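Local coordinates for N-acetylmuramoyl-L-alanine amidase domain-containing protein SAOUHSC_02979 (PDB 5T1Q) that probably hydrolyses amide bonds of cell-wall peptidoglycan, as a secreted hydrolase whose C-terminal piece here joins a glucosaminidase-family region to a CHAP domain, at residues Q76-Q88 / W171-L185. Residues are numbered along the deposited sequence; the frame is centred on the assembly and turned at random.
Sequences QDNDIYASVMIAQ and WKSEADSYKDATSHL
In the mainly helical glucosaminidase-family region, of the lysozyme clan, the turn between helices 58-78 and 82-93 packs on loop 171-177 and helix 178-185. Y81, at the N-cap position of helix 82-93, slots its ring between K172 and Y178. K172 CG lies over one face of the Y81 ring, offset toward the rim, 3.8 Å from its centroid. Y178 CA sits over the centre of the opposite face. Both are CH-pi contacts. At the ring edge, in plane, A175 O accepts a 2.8 Å hydrogen bond from Y81 OH. The ring is thus gripped on two faces and at its hydroxyl, which probably fixes its rotation.

D79, which leaves helix 58-78 with positive phi, ties the turn to the start of the loop. K172 N donates to D79 O along a nearly straight N-H line (178°), from above the carbonyl plane. With CG anti to its own N (chi1 -165°), D79 sends its carboxylate to S173. S173 OG donates to the syn lone pair of D79 OD2 at 2.7 Å, and S173 N adds a weak bond to D79 OD1. The extended K172 chain passes over Y81, and its NZ bonds to D212 O and to a water that also bridges I80 O and A82 N.

Farther along, the 82-88 part of helix 82-93 and helix 178-185 cross at -44°, their axes 10.0 Å apart. V84 is a knob in the hole formed by Y178, A181, T182 and L185. S177 and D180 form a capping box at the start of the second helix, with S177 N donating to D180 OD2 at 3.0 Å. Q88, whose amide is held by Y152 and Y195, meets L185 from the opposite direction. V84 and L185 touch tip to tip, CG1 to CD1, at 3.5 Å.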
# COMPACT_ATOMS: atom_id res chain seq x y z
N GLN A 76 26.92 -3.65 0.89
CA GLN A 76 28.37 -3.37 0.86
C GLN A 76 29.08 -4.05 -0.30
O GLN A 76 29.91 -3.43 -0.97
CB GLN A 76 29.04 -3.82 2.17
CG GLN A 76 28.56 -3.07 3.41
CD GLN A 76 28.91 -1.59 3.38
OE1 GLN A 76 28.04 -0.74 3.53
NE2 GLN A 76 30.17 -1.28 3.15
N ASP A 77 28.74 -5.31 -0.54
CA ASP A 77 29.38 -6.11 -1.60
C ASP A 77 29.04 -5.66 -3.02
O ASP A 77 29.93 -5.54 -3.86
CB ASP A 77 29.04 -7.60 -1.43
CG ASP A 77 29.64 -8.23 -0.16
OD1 ASP A 77 30.47 -7.59 0.53
OD2 ASP A 77 29.30 -9.40 0.14
N ASN A 78 27.76 -5.39 -3.28
CA ASN A 78 27.31 -5.04 -4.62
C ASN A 78 27.08 -3.55 -4.89
O ASN A 78 26.48 -3.22 -5.90
CB ASN A 78 26.05 -5.84 -4.93
CG ASN A 78 26.31 -7.33 -4.98
OD1 ASN A 78 27.09 -7.81 -5.79
ND2 ASN A 78 25.64 -8.08 -4.12
N ASP A 79 27.56 -2.66 -4.03
CA ASP A 79 27.41 -1.20 -4.25
C ASP A 79 25.94 -0.72 -4.28
O ASP A 79 25.55 0.10 -5.11
CB ASP A 79 28.13 -0.82 -5.56
CG ASP A 79 28.35 0.68 -5.71
OD1 ASP A 79 28.49 1.37 -4.69
OD2 ASP A 79 28.42 1.15 -6.87
N ILE A 80 25.13 -1.24 -3.35
CA ILE A 80 23.70 -0.90 -3.27
C ILE A 80 23.35 -0.32 -1.89
O ILE A 80 23.91 -0.73 -0.87
CB ILE A 80 22.83 -2.17 -3.52
CG1 ILE A 80 23.01 -2.65 -4.97
CG2 ILE A 80 21.35 -1.91 -3.24
CD1 ILE A 80 22.33 -3.97 -5.28
N TYR A 81 22.45 0.67 -1.87
CA TYR A 81 21.95 1.21 -0.60
C TYR A 81 21.03 0.17 0.02
O TYR A 81 19.97 -0.14 -0.54
CB TYR A 81 21.13 2.49 -0.79
CG TYR A 81 21.94 3.75 -0.99
CD1 TYR A 81 22.42 4.47 0.12
CD2 TYR A 81 22.18 4.25 -2.25
CE1 TYR A 81 23.15 5.64 -0.05
CE2 TYR A 81 22.91 5.42 -2.43
CZ TYR A 81 23.40 6.10 -1.33
OH TYR A 81 24.12 7.26 -1.52
N ALA A 82 21.43 -0.38 1.16
CA ALA A 82 20.62 -1.35 1.88
C ALA A 82 19.27 -0.71 2.27
O ALA A 82 18.23 -1.38 2.30
CB ALA A 82 21.36 -1.83 3.12
N SER A 83 19.31 0.59 2.56
CA SER A 83 18.12 1.34 2.92
C SER A 83 17.08 1.34 1.81
O SER A 83 15.89 1.17 2.06
CB SER A 83 18.51 2.77 3.29
OG SER A 83 19.34 3.30 2.28
N VAL A 84 17.53 1.56 0.57
CA VAL A 84 16.63 1.55 -0.57
C VAL A 84 16.09 0.13 -0.74
O VAL A 84 14.89 -0.05 -0.91
CB VAL A 84 17.33 2.07 -1.85
CG1 VAL A 84 16.43 1.92 -3.07
CG2 VAL A 84 17.74 3.53 -1.68
N MSE A 85 16.96 -0.86 -0.62
CA MSE A 85 16.57 -2.26 -0.78
C MSE A 85 15.56 -2.70 0.26
O MSE A 85 14.57 -3.37 -0.06
CB MSE A 85 17.84 -3.11 -0.73
CG MSE A 85 17.59 -4.61 -0.85
SE MSE A 85 19.34 -5.53 -0.97
CE MSE A 85 18.70 -7.37 -1.24
N ILE A 86 15.78 -2.33 1.52
CA ILE A 86 14.88 -2.71 2.60
C ILE A 86 13.53 -1.98 2.44
O ILE A 86 12.47 -2.57 2.69
CB ILE A 86 15.49 -2.42 3.99
CG1 ILE A 86 16.72 -3.30 4.21
CG2 ILE A 86 14.46 -2.70 5.08
CD1 ILE A 86 17.53 -2.94 5.43
N ALA A 87 13.58 -0.72 2.04
CA ALA A 87 12.39 0.07 1.84
C ALA A 87 11.55 -0.50 0.71
O ALA A 87 10.32 -0.56 0.83
CB ALA A 87 12.75 1.52 1.55
N GLN A 88 12.20 -0.89 -0.39
CA GLN A 88 11.48 -1.50 -1.51
C GLN A 88 10.86 -2.82 -1.08
O GLN A 88 9.72 -3.11 -1.47
CB GLN A 88 12.38 -1.68 -2.74
CG GLN A 88 12.59 -0.40 -3.53
CD GLN A 88 13.20 -0.63 -4.90
OE1 GLN A 88 14.42 -0.68 -5.07
NE2 GLN A 88 12.34 -0.69 -5.91
N TRP A 171 22.88 3.07 -7.95
CA TRP A 171 24.13 2.55 -7.40
C TRP A 171 24.70 3.60 -6.48
O TRP A 171 24.62 4.79 -6.78
CB TRP A 171 25.14 2.24 -8.51
CG TRP A 171 24.78 1.11 -9.43
CD1 TRP A 171 23.55 0.49 -9.56
CD2 TRP A 171 25.60 0.57 -10.47
NE1 TRP A 171 23.60 -0.45 -10.55
CE2 TRP A 171 24.84 -0.42 -11.14
CE3 TRP A 171 26.92 0.80 -10.88
CZ2 TRP A 171 25.35 -1.17 -12.20
CZ3 TRP A 171 27.43 0.05 -11.94
CH2 TRP A 171 26.65 -0.92 -12.58
N LYS A 172 25.31 3.14 -5.40
CA LYS A 172 25.85 4.03 -4.36
C LYS A 172 26.92 4.98 -4.94
O LYS A 172 26.94 6.16 -4.62
CB LYS A 172 26.41 3.18 -3.22
CG LYS A 172 26.25 3.75 -1.83
CD LYS A 172 26.57 2.66 -0.81
CE LYS A 172 26.28 3.11 0.60
NZ LYS A 172 26.60 2.01 1.55
N SER A 173 27.75 4.45 -5.83
CA SER A 173 28.79 5.25 -6.49
C SER A 173 28.25 6.32 -7.46
O SER A 173 28.99 7.22 -7.84
CB SER A 173 29.76 4.32 -7.23
OG SER A 173 29.08 3.49 -8.15
N GLU A 174 26.99 6.20 -7.86
CA GLU A 174 26.36 7.16 -8.80
C GLU A 174 25.37 8.12 -8.14
O GLU A 174 25.06 9.17 -8.71
CB GLU A 174 25.60 6.38 -9.89
CG GLU A 174 26.47 5.44 -10.71
CD GLU A 174 27.41 6.16 -11.65
OE1 GLU A 174 28.57 5.72 -11.77
OE2 GLU A 174 27.00 7.18 -12.26
N ALA A 175 24.87 7.75 -6.96
CA ALA A 175 23.89 8.54 -6.22
C ALA A 175 24.50 9.02 -4.90
O ALA A 175 24.81 8.21 -4.03
CB ALA A 175 22.64 7.70 -5.95
N ASP A 176 24.63 10.34 -4.77
CA ASP A 176 25.23 10.96 -3.57
C ASP A 176 24.55 10.52 -2.26
O ASP A 176 25.24 10.29 -1.25
CB ASP A 176 25.22 12.50 -3.70
CG ASP A 176 26.04 13.01 -4.88
OD1 ASP A 176 26.99 12.32 -5.32
OD2 ASP A 176 25.75 14.12 -5.37
N SER A 177 23.22 10.41 -2.27
CA SER A 177 22.46 9.95 -1.10
C SER A 177 21.35 9.03 -1.56
O SER A 177 21.07 8.91 -2.76
CB SER A 177 21.85 11.11 -0.33
OG SER A 177 20.76 11.67 -1.05
N TYR A 178 20.67 8.43 -0.59
CA TYR A 178 19.57 7.53 -0.89
C TYR A 178 18.43 8.22 -1.65
O TYR A 178 17.74 7.57 -2.43
CB TYR A 178 19.04 6.82 0.37
CG TYR A 178 18.23 7.68 1.31
CD1 TYR A 178 16.87 7.85 1.12
CD2 TYR A 178 18.82 8.29 2.42
CE1 TYR A 178 16.11 8.62 1.99
CE2 TYR A 178 18.07 9.07 3.29
CZ TYR A 178 16.71 9.23 3.07
OH TYR A 178 15.95 9.98 3.92
N LYS A 179 18.23 9.53 -1.43
CA LYS A 179 17.16 10.26 -2.14
C LYS A 179 17.39 10.41 -3.65
O LYS A 179 16.44 10.59 -4.41
CB LYS A 179 16.83 11.62 -1.50
CG LYS A 179 15.96 11.51 -0.25
CD LYS A 179 15.22 12.81 0.08
CE LYS A 179 16.07 13.83 0.81
NZ LYS A 179 16.17 13.51 2.27
N ASP A 180 18.65 10.36 -4.07
CA ASP A 180 18.95 10.43 -5.49
C ASP A 180 18.54 9.09 -6.12
O ASP A 180 17.95 9.05 -7.20
CB ASP A 180 20.44 10.70 -5.71
CG ASP A 180 20.86 12.08 -5.18
OD1 ASP A 180 20.33 13.09 -5.69
OD2 ASP A 180 21.73 12.14 -4.28
N ALA A 181 18.80 8.01 -5.38
CA ALA A 181 18.46 6.67 -5.82
C ALA A 181 16.95 6.44 -5.90
O ALA A 181 16.45 5.94 -6.91
CB ALA A 181 19.11 5.64 -4.91
N THR A 182 16.21 6.81 -4.85
CA THR A 182 14.75 6.63 -4.87
C THR A 182 14.09 7.43 -6.01
O THR A 182 13.13 6.95 -6.62
CB THR A 182 14.09 6.99 -3.52
OG1 THR A 182 14.33 8.36 -3.20
CG2 THR A 182 14.62 6.10 -2.39
N SER A 183 14.61 8.62 -6.33
CA SER A 183 14.02 9.43 -7.42
C SER A 183 14.17 8.77 -8.80
O SER A 183 13.35 9.00 -9.69
CB SER A 183 14.63 10.84 -7.47
OG SER A 183 15.96 10.79 -7.93
N HIS A 184 15.22 7.97 -8.97
CA HIS A 184 15.43 7.24 -10.24
C HIS A 184 14.60 5.95 -10.33
O HIS A 184 14.41 5.41 -11.41
CB HIS A 184 16.91 6.98 -10.49
CG HIS A 184 17.68 8.22 -10.87
ND1 HIS A 184 18.41 8.95 -9.95
CD2 HIS A 184 17.79 8.87 -12.05
CE1 HIS A 184 18.96 9.98 -10.56
NE2 HIS A 184 18.60 9.96 -11.84
N LEU A 185 14.12 5.46 -9.19
CA LEU A 185 13.22 4.30 -9.19
C LEU A 185 11.81 4.74 -9.59
O LEU A 185 10.98 3.92 -10.00
CB LEU A 185 13.20 3.64 -7.81
CG LEU A 185 14.48 2.92 -7.40
CD1 LEU A 185 14.47 2.59 -5.92
CD2 LEU A 185 14.69 1.66 -8.23
O HOH W 1 24.53 -0.14 1.70